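PDB 2XEM: DynE7 from Micromonospora chersina, which acts as a hot-dog fold thioesterase in dynemicin biosynthesis, probably releasing a polyene polyketide by cleaving its thioester. Local coordinates for residues 9-14 and 42-47; 61-66 and 120-125; 83-88 and 140-145. One frame throughout, in Å; residues are numbered along the deposited sequence.

Contact 1 (9-14 and 42-47)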
loop_
_atom_site.group_PDB
_atom_site.type_symbol
_atom_site.label_atom_id
_atom_site.label_comp_id
_atom_site.label_asym_id
_atom_site.label_seq_id
_atom_site.Cartn_x
_atom_site.Cartn_y
_atom_site.Cartn_z
ATOM N N ASP D 9 10.730 23.246 -18.469
ATOM C CA ASP D 9 10.630 22.907 -17.072
ATOM C C ASP D 9 9.652 21.748 -16.865
ATOM O O ASP D 9 8.781 21.452 -17.699
ATOM C CB ASP D 9 10.329 24.148 -16.186
ATOM C CG ASP D 9 8.934 24.750 -16.276
ATOM O OD1 ASP D 9 8.292 24.627 -17.351
ATOM O OD2 ASP D 9 8.502 25.392 -15.291
ATOM N N SER D 10 9.885 21.033 -15.805
ATOM C CA SER D 10 8.961 20.016 -15.411
ATOM C C SER D 10 8.327 20.348 -14.098
ATOM O O SER D 10 8.850 21.144 -13.334
ATOM C CB SER D 10 9.630 18.653 -15.391
ATOM O OG SER D 10 10.675 18.639 -14.433
ATOM N N TYR D 11 7.149 19.779 -13.866
ATOM C CA TYR D 11 6.498 19.850 -12.575
ATOM C C TYR D 11 7.186 18.868 -11.619
ATOM O O TYR D 11 7.374 17.694 -11.974
ATOM C CB TYR D 11 5.008 19.530 -12.717
ATOM C CG TYR D 11 4.348 19.522 -11.371
ATOM C CD1 TYR D 11 4.068 20.709 -10.705
ATOM C CD2 TYR D 11 4.072 18.323 -10.721
ATOM C CE1 TYR D 11 3.526 20.703 -9.421
ATOM C CE2 TYR D 11 3.518 18.306 -9.445
ATOM C CZ TYR D 11 3.240 19.496 -8.805
ATOM O OH TYR D 11 2.692 19.481 -7.563
ATOM N N VAL D 12 7.532 19.336 -10.412
ATOM C CA VAL D 12 8.292 18.536 -9.467
ATOM C C VAL D 12 7.413 18.158 -8.296
ATOM O O VAL D 12 6.885 19.045 -7.607
ATOM C CB VAL D 12 9.584 19.231 -9.001
ATOM C CG1 VAL D 12 10.308 18.380 -7.942
ATOM C CG2 VAL D 12 10.500 19.510 -10.186
ATOM N N HIS D 13 7.194 16.826 -8.118
ATOM C CA HIS D 13 6.593 16.306 -6.900
ATOM C C HIS D 13 7.677 15.664 -6.067
ATOM O O HIS D 13 8.297 14.706 -6.514
ATOM C CB HIS D 13 5.463 15.307 -7.218
ATOM C CG HIS D 13 4.970 14.555 -6.020
ATOM N ND1 HIS D 13 4.222 15.151 -5.042
ATOM C CD2 HIS D 13 5.193 13.265 -5.677
ATOM C CE1 HIS D 13 3.990 14.214 -4.144
ATOM N NE2 HIS D 13 4.537 13.057 -4.494
ATOM N N ARG D 14 7.908 16.189 -4.860
ATOM C CA ARG D 14 8.928 15.687 -3.945
ATOM C C ARG D 14 8.352 14.544 -3.108
ATOM O O ARG D 14 7.295 14.693 -2.501
ATOM C CB ARG D 14 9.397 16.833 -3.044
ATOM C CG ARG D 14 10.566 16.491 -2.129
ATOM C CD ARG D 14 10.804 17.641 -1.171
ATOM N NE ARG D 14 11.683 17.286 -0.053
ATOM C CZ ARG D 14 11.273 16.771 1.103
ATOM N NH1 ARG D 14 9.990 16.482 1.293
ATOM N NH2 ARG D 14 12.148 16.510 2.067
ATOM N N GLU D 42 -1.928 14.240 -8.742
ATOM C CA GLU D 42 -2.831 14.869 -7.776
ATOM C C GLU D 42 -2.247 16.159 -7.197
ATOM O O GLU D 42 -2.978 17.120 -7.061
ATOM C CB GLU D 42 -3.155 13.910 -6.641
ATOM C CG GLU D 42 -4.067 12.767 -7.018
ATOM C CD GLU D 42 -4.039 11.703 -5.938
ATOM O OE1 GLU D 42 -4.009 10.512 -6.301
ATOM O OE2 GLU D 42 -4.003 12.057 -4.736
ATOM N N HIS D 43 -0.947 16.160 -6.829
ATOM C CA HIS D 43 -0.225 17.330 -6.305
ATOM C C HIS D 43 -0.239 18.424 -7.403
ATOM O O HIS D 43 -0.479 19.593 -7.101
ATOM C CB HIS D 43 1.205 16.927 -5.874
ATOM C CG HIS D 43 1.994 17.931 -5.066
ATOM N ND1 HIS D 43 1.445 19.161 -4.633
ATOM C CD2 HIS D 43 3.292 17.877 -4.660
ATOM C CE1 HIS D 43 2.411 19.766 -3.945
ATOM N NE2 HIS D 43 3.541 19.037 -3.939
ATOM N N PHE D 44 -0.047 18.031 -8.669
ATOM C CA PHE D 44 -0.121 18.915 -9.827
ATOM C C PHE D 44 -1.461 19.641 -9.904
ATOM O O PHE D 44 -1.475 20.860 -10.029
ATOM C CB PHE D 44 0.167 18.163 -11.142
ATOM C CG PHE D 44 0.096 19.082 -12.344
ATOM C CD1 PHE D 44 1.151 19.935 -12.648
ATOM C CD2 PHE D 44 -1.047 19.133 -13.139
ATOM C CE1 PHE D 44 1.072 20.813 -13.730
ATOM C CE2 PHE D 44 -1.140 20.046 -14.202
ATOM C CZ PHE D 44 -0.075 20.864 -14.494
ATOM N N LEU D 45 -2.567 18.896 -9.827
ATOM C CA LEU D 45 -3.917 19.450 -9.742
ATOM C C LEU D 45 -4.093 20.420 -8.583
ATOM O O LEU D 45 -4.641 21.486 -8.798
ATOM C CB LEU D 45 -4.973 18.332 -9.657
ATOM C CG LEU D 45 -5.051 17.340 -10.812
ATOM C CD1 LEU D 45 -6.018 16.230 -10.495
ATOM C CD2 LEU D 45 -5.444 17.994 -12.106
ATOM N N ALA D 46 -3.624 20.067 -7.355
ATOM C CA ALA D 46 -3.746 20.975 -6.195
ATOM C C ALA D 46 -2.961 22.295 -6.403
ATOM O O ALA D 46 -3.433 23.369 -6.009
ATOM C CB ALA D 46 -3.311 20.270 -4.906
ATOM N N ASP D 47 -1.794 22.218 -7.055
ATOM C CA ASP D 47 -0.939 23.374 -7.301
ATOM C C ASP D 47 -1.410 24.234 -8.467
ATOM O O ASP D 47 -1.322 25.452 -8.394
ATOM C CB ASP D 47 0.511 22.922 -7.570
ATOM C CG ASP D 47 1.270 22.444 -6.353
ATOM O OD1 ASP D 47 0.852 22.775 -5.220
ATOM O OD2 ASP D 47 2.282 21.733 -6.531
HETATM O O HOH W 1 6.873 18.735 -4.367
#
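Tyr11 stands in two T-shaped pairs at once, its edge toward the face of His43 and its own face under the edge of Phe44. Its hydroxyl end is turned toward the face of the His43 imidazole, the OH lying 3.0 Å above that plane and offset toward the rim. Over one face of the phenol comes the edge of Phe44, with CD1 3.5 Å from Tyr11 CG and the two planes at 84°. With CG anti to the backbone nitrogen (chi1 177°), Tyr11 reaches from the strand to the helix, where its OH donates a short 2.5 Å hydrogen bond to Asp47 OD2, arriving from above the carboxylate plane. A phenylalanine here would probably leave Asp47 OD2 without this donor and the His43 face without the oxygen packed over it. His13 completes the cluster, meeting His43 rim to rim, and a water held by Val12 O and Arg14 N adds a weak link to His43 NE2. Phe44 also packs on Leu138 and Leu142 of helix 136-143. Strand 11-16 thus lies against helix 32-48, the long helix embraced by the curved sheet of the hot-dog fold.

Contact 2 (61-66 and 120-125)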
loop_
_atom_site.group_PDB
_atom_site.type_symbol
_atom_site.label_atom_id
_atom_site.label_comp_id
_atom_site.label_asym_id
_atom_site.label_seq_id
_atom_site.Cartn_x
_atom_site.Cartn_y
_atom_site.Cartn_z
ATOM N N ALA D 61 -13.836 12.215 -12.928
ATOM C CA ALA D 61 -12.845 11.202 -12.617
ATOM C C ALA D 61 -11.735 11.188 -13.662
ATOM O O ALA D 61 -11.980 11.361 -14.868
ATOM C CB ALA D 61 -13.508 9.828 -12.536
ATOM N N LEU D 62 -10.504 10.998 -13.178
ATOM C CA LEU D 62 -9.357 10.716 -14.034
ATOM C C LEU D 62 -9.168 9.221 -14.081
ATOM O O LEU D 62 -8.840 8.597 -13.061
ATOM C CB LEU D 62 -8.080 11.430 -13.556
ATOM C CG LEU D 62 -8.098 12.969 -13.500
ATOM C CD1 LEU D 62 -6.758 13.487 -13.029
ATOM C CD2 LEU D 62 -8.446 13.612 -14.835
ATOM N N VAL D 63 -9.425 8.637 -15.248
ATOM C CA VAL D 63 -9.355 7.185 -15.417
ATOM C C VAL D 63 -8.043 6.830 -16.144
ATOM O O VAL D 63 -7.789 7.334 -17.245
ATOM C CB VAL D 63 -10.625 6.701 -16.159
ATOM C CG1 VAL D 63 -10.547 5.213 -16.538
ATOM C CG2 VAL D 63 -11.889 7.014 -15.335
ATOM N N THR D 64 -7.189 6.009 -15.510
ATOM C CA THR D 64 -5.948 5.571 -16.134
ATOM C C THR D 64 -6.248 4.576 -17.276
ATOM O O THR D 64 -6.964 3.605 -17.086
ATOM C CB THR D 64 -4.964 5.004 -15.084
ATOM O OG1 THR D 64 -4.849 5.916 -14.001
ATOM C CG2 THR D 64 -3.573 4.771 -15.648
ATOM N N VAL D 65 -5.698 4.853 -18.455
ATOM C CA VAL D 65 -5.827 4.043 -19.688
ATOM C C VAL D 65 -4.646 3.068 -19.750
ATOM O O VAL D 65 -4.804 1.888 -20.081
ATOM C CB VAL D 65 -5.920 4.957 -20.954
ATOM C CG1 VAL D 65 -5.890 4.147 -22.250
ATOM C CG2 VAL D 65 -7.153 5.849 -20.894
ATOM N N ASP D 66 -3.453 3.574 -19.464
ATOM C CA ASP D 66 -2.240 2.753 -19.403
ATOM C C ASP D 66 -1.182 3.434 -18.548
ATOM O O ASP D 66 -1.300 4.621 -18.253
ATOM C CB ASP D 66 -1.684 2.445 -20.811
ATOM C CG ASP D 66 -1.446 3.657 -21.709
ATOM O OD1 ASP D 66 -1.969 3.668 -22.818
ATOM O OD2 ASP D 66 -0.732 4.592 -21.286
ATOM N N ALA D 120 -7.715 9.379 -18.998
ATOM C CA ALA D 120 -8.887 9.922 -19.680
ATOM C C ALA D 120 -9.741 10.683 -18.658
ATOM O O ALA D 120 -9.907 10.222 -17.527
ATOM C CB ALA D 120 -9.699 8.789 -20.306
ATOM N N CYS D 121 -10.247 11.861 -19.039
ATOM C CA CYS D 121 -11.186 12.616 -18.229
ATOM C C CYS D 121 -12.580 12.037 -18.460
ATOM O O CYS D 121 -13.033 11.941 -19.606
ATOM C CB CYS D 121 -11.131 14.100 -18.585
ATOM S SG CYS D 121 -9.533 14.873 -18.231
ATOM N N MET D 122 -13.239 11.629 -17.377
ATOM C CA MET D 122 -14.570 11.030 -17.446
ATOM C C MET D 122 -15.484 11.575 -16.370
ATOM O O MET D 122 -15.022 12.124 -15.374
ATOM C CB MET D 122 -14.534 9.493 -17.348
ATOM C CG MET D 122 -13.378 8.834 -18.058
ATOM S SD MET D 122 -13.920 7.513 -19.126
ATOM C CE MET D 122 -13.525 8.238 -20.646
ATOM N N ARG D 123 -16.784 11.410 -16.574
ATOM C CA ARG D 123 -17.799 11.721 -15.578
ATOM C C ARG D 123 -18.666 10.487 -15.296
ATOM O O ARG D 123 -18.854 9.643 -16.178
ATOM C CB ARG D 123 -18.609 12.970 -15.979
ATOM C CG ARG D 123 -20.004 12.705 -16.516
ATOM C CD ARG D 123 -20.163 13.142 -17.951
ATOM N NE ARG D 123 -21.086 14.268 -18.086
ATOM C CZ ARG D 123 -21.494 14.766 -19.247
ATOM N NH1 ARG D 123 -21.068 14.242 -20.391
ATOM N NH2 ARG D 123 -22.337 15.791 -19.277
ATOM N N ARG D 124 -19.141 10.356 -14.049
ATOM C CA ARG D 124 -20.068 9.286 -13.678
ATOM C C ARG D 124 -21.442 9.607 -14.253
ATOM O O ARG D 124 -22.014 10.654 -13.929
ATOM C CB ARG D 124 -20.111 9.055 -12.149
ATOM C CG ARG D 124 -20.112 10.329 -11.300
ATOM C CD ARG D 124 -20.022 10.025 -9.817
ATOM N NE ARG D 124 -21.342 9.897 -9.199
ATOM C CZ ARG D 124 -21.911 10.831 -8.442
ATOM N NH1 ARG D 124 -21.278 11.972 -8.194
ATOM N NH2 ARG D 124 -23.113 10.627 -7.919
ATOM N N ALA D 125 -21.920 8.751 -15.179
ATOM C CA ALA D 125 -23.232 8.905 -15.805
ATOM C C ALA D 125 -24.264 8.077 -15.030
ATOM O O ALA D 125 -24.948 8.629 -14.162
ATOM C CB ALA D 125 -23.174 8.495 -17.275
#
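Ala61 and Met122 form one hydrogen-bonded pair, and Val63 and Ala120 another, in an antiparallel ladder of the hot-dog sheet, where strand 60-71 lies beside strand 110-124. The backbone bonds come first. Ala61 N donates to Met122 O at 2.7 Å and Met122 N returns a bond to Ala61 O at 2.8 Å. Val63 N then gives to Ala120 O in the carbonyl plane, almost straight at 173°, while Ala120 N gives to Val63 O with the donor tilted slightly from the plane of the Val63 carbonyl. Between these two pairs sits the non-hydrogen-bonded pair of Leu62 and Cys121; Leu62 CA also makes a CA-H...O contact with Ala120 O. Regular pairing gives way just beyond, where Val65 and Asp66 both face Thr118 in a classic beta bulge; Asp66 also pairs with a strand of a neighbouring subunit, which carries the sheet across the interface.

The apolar contacts divide between the two faces. Leu62 and Cys121 share the face that receives helix 32-48, and Leu62 CD2 reaches across to Cys121 SG at 3.8 Å. On the same strand, Thr64 OG1 is hydrogen-bonded to Arg41 of that helix. Ala61, Val63, Ala120 and Met122 look to the other face, where Leu129 packs against both Val63 and Met122. There the methyl of Ala120 meets Val65 CG2 at 3.9 Å. Met122 and Val63 cross at about a right angle. The CG2 branch of Val63 stands beside its own backbone nitrogen, since CG1 takes the position anti to it (chi1 173°), and this CG2 touches Met122 CG at 3.6 Å.

Contact 3 (83-88 and 140-145)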
loop_
_atom_site.group_PDB
_atom_site.type_symbol
_atom_site.label_atom_id
_atom_site.label_comp_id
_atom_site.label_asym_id
_atom_site.label_seq_id
_atom_site.Cartn_x
_atom_site.Cartn_y
_atom_site.Cartn_z
ATOM N N VAL D 83 9.805 13.402 -8.364
ATOM C CA VAL D 83 8.991 12.815 -9.424
ATOM C C VAL D 83 8.679 13.978 -10.379
ATOM O O VAL D 83 7.857 14.833 -10.074
ATOM C CB VAL D 83 7.723 12.102 -8.879
ATOM C CG1 VAL D 83 6.952 11.423 -10.025
ATOM C CG2 VAL D 83 8.095 11.072 -7.797
ATOM N N ARG D 84 9.421 14.038 -11.493
ATOM C CA ARG D 84 9.360 15.152 -12.422
ATOM C C ARG D 84 8.431 14.812 -13.564
ATOM O O ARG D 84 8.709 13.900 -14.333
ATOM C CB ARG D 84 10.769 15.496 -12.924
ATOM C CG ARG D 84 11.726 15.821 -11.789
ATOM C CD ARG D 84 13.089 16.069 -12.347
ATOM N NE ARG D 84 14.046 16.439 -11.306
ATOM C CZ ARG D 84 15.351 16.568 -11.513
ATOM N NH1 ARG D 84 15.864 16.354 -12.723
ATOM N NH2 ARG D 84 16.153 16.904 -10.518
ATOM N N MET D 85 7.316 15.537 -13.667
ATOM C CA MET D 85 6.271 15.260 -14.641
ATOM C C MET D 85 6.297 16.218 -15.835
ATOM O O MET D 85 6.448 17.431 -15.676
ATOM C CB MET D 85 4.900 15.289 -13.970
ATOM C CG MET D 85 3.781 14.763 -14.843
ATOM S SD MET D 85 2.208 14.765 -13.956
ATOM C CE MET D 85 1.902 16.593 -13.886
ATOM N N MET D 86 6.092 15.668 -17.029
ATOM C CA MET D 86 5.912 16.462 -18.250
ATOM C C MET D 86 4.710 15.993 -19.040
ATOM O O MET D 86 4.380 14.809 -19.007
ATOM C CB MET D 86 7.167 16.374 -19.123
ATOM C CG MET D 86 8.354 17.035 -18.463
ATOM S SD MET D 86 9.657 17.514 -19.536
ATOM C CE MET D 86 8.950 19.029 -20.252
ATOM N N LEU D 87 4.061 16.920 -19.752
ATOM C CA LEU D 87 3.025 16.577 -20.714
ATOM C C LEU D 87 3.656 16.052 -22.005
ATOM O O LEU D 87 4.443 16.752 -22.641
ATOM C CB LEU D 87 2.098 17.776 -21.002
ATOM C CG LEU D 87 1.029 17.596 -22.083
ATOM C CD1 LEU D 87 -0.059 16.695 -21.593
ATOM C CD2 LEU D 87 0.456 18.948 -22.529
ATOM N N ASP D 88 3.315 14.808 -22.388
ATOM C CA ASP D 88 3.717 14.253 -23.696
ATOM C C ASP D 88 2.789 14.661 -24.800
ATOM O O ASP D 88 3.245 15.076 -25.863
ATOM C CB ASP D 88 3.803 12.729 -23.647
ATOM C CG ASP D 88 4.945 12.219 -22.822
ATOM O OD1 ASP D 88 5.839 13.028 -22.472
ATOM O OD2 ASP D 88 4.977 11.005 -22.552
ATOM N N ARG D 140 -4.654 24.197 -19.876
ATOM C CA ARG D 140 -3.870 25.384 -19.569
ATOM C C ARG D 140 -2.656 25.042 -18.655
ATOM O O ARG D 140 -1.523 25.395 -18.960
ATOM C CB ARG D 140 -4.819 26.392 -18.883
ATOM C CG ARG D 140 -4.475 27.828 -19.024
ATOM C CD ARG D 140 -5.685 28.723 -18.799
ATOM N NE ARG D 140 -6.191 28.703 -17.414
ATOM C CZ ARG D 140 -7.458 28.467 -17.072
ATOM N NH1 ARG D 140 -8.375 28.228 -18.004
ATOM N NH2 ARG D 140 -7.818 28.465 -15.802
ATOM N N ALA D 141 -2.903 24.328 -17.569
ATOM C CA ALA D 141 -1.885 23.976 -16.570
ATOM C C ALA D 141 -0.825 22.987 -17.147
ATOM O O ALA D 141 0.390 23.223 -17.012
ATOM C CB ALA D 141 -2.556 23.399 -15.331
ATOM N N LEU D 142 -1.283 21.906 -17.817
ATOM C CA LEU D 142 -0.370 20.911 -18.425
ATOM C C LEU D 142 0.474 21.473 -19.568
ATOM O O LEU D 142 1.623 21.073 -19.709
ATOM C CB LEU D 142 -1.124 19.695 -18.940
ATOM C CG LEU D 142 -1.747 18.746 -17.934
ATOM C CD1 LEU D 142 -2.776 17.917 -18.632
ATOM C CD2 LEU D 142 -0.683 17.858 -17.243
ATOM N N SER D 143 -0.080 22.410 -20.374
ATOM C CA SER D 143 0.639 22.965 -21.522
ATOM C C SER D 143 1.898 23.732 -21.133
ATOM O O SER D 143 2.798 23.864 -21.945
ATOM C CB SER D 143 -0.295 23.791 -22.397
ATOM O OG SER D 143 -1.290 22.920 -22.906
ATOM N N ARG D 144 2.008 24.156 -19.880
ATOM C CA ARG D 144 3.222 24.823 -19.372
ATOM C C ARG D 144 4.400 23.858 -19.217
ATOM O O ARG D 144 5.540 24.300 -19.109
ATOM C CB ARG D 144 2.939 25.550 -18.051
ATOM C CG ARG D 144 1.874 26.645 -18.196
ATOM C CD ARG D 144 1.894 27.674 -17.071
ATOM N NE ARG D 144 1.655 27.074 -15.753
ATOM C CZ ARG D 144 0.463 26.963 -15.176
ATOM N NH1 ARG D 144 -0.624 27.413 -15.792
ATOM N NH2 ARG D 144 0.349 26.409 -13.978
ATOM N N TYR D 145 4.120 22.534 -19.215
ATOM C CA TYR D 145 5.132 21.485 -19.061
ATOM C C TYR D 145 5.194 20.558 -20.280
ATOM O O TYR D 145 5.533 19.378 -20.129
ATOM C CB TYR D 145 4.877 20.676 -17.764
ATOM C CG TYR D 145 4.809 21.557 -16.535
ATOM C CD1 TYR D 145 5.969 21.981 -15.888
ATOM C CD2 TYR D 145 3.595 22.046 -16.075
ATOM C CE1 TYR D 145 5.913 22.806 -14.766
ATOM C CE2 TYR D 145 3.528 22.882 -14.961
ATOM C CZ TYR D 145 4.685 23.247 -14.301
ATOM O OH TYR D 145 4.588 24.062 -13.199
#
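Leu87 and Tyr145 are joined by the one hydrogen bond of this contact, which shows how a single backbone bond can tie a strand to the chain of residues 140-145. Leu87 N donates to Tyr145 O at 2.9 Å, with an N-H...O angle of 146°, and the donor stands well above the carbonyl plane, 46° out of it, so the bond is bent at both ends. Within residues 140-145, Tyr145 N bonds back to Leu142 O at 2.9 Å, while the Tyr145 carbonyl is the acceptor for Leu87.

Contacts of carbon with carbonyl oxygen form a second group. Leu87 CB rests 3.6 Å from Leu142 O, and the methionine Met86, bent at its last torsion, folds its CE back to 3.4 Å from Tyr145 O.

Apolar packing makes a third group. Leu87 and Leu142 cross at about a right angle, CD2 of the former lying 4.0 Å from CB of the latter; CG of Leu87 is anti to the backbone nitrogen (chi1 175°), which lays CD2 against Leu142. More loosely, Met85 CE approaches Leu142 CD2.

Helix 136-143 is thereby packed against strand 80-91, with Ile95 of strand 94-105 touching Leu142 and Phe44 of helix 32-48 meeting both Met85 and Ala141.

In the fold
Contacts 1 and 3 are close neighbours, their centres 8 Å apart; contact 1 uses strand 11-16 and contact 3 strand 80-91, neighbours in the sheet, with probable bonds from Val83 N to His13 O and from Met85 N to Tyr11 O. Contact 3 is the buried one; contacts 1 and 2 are only partly so. Contact 2 lies about 18 to 19 Å from the other centres and meets contact 1 where Leu45 packs on Leu62, but does not touch contact 3. Chemistry follows place: aromatic rings and a carboxylate join strand to helix in contact 1, backbone bonds dominate within the sheet of contact 2, and contact 3 mixes aliphatic packing with a single backbone bond.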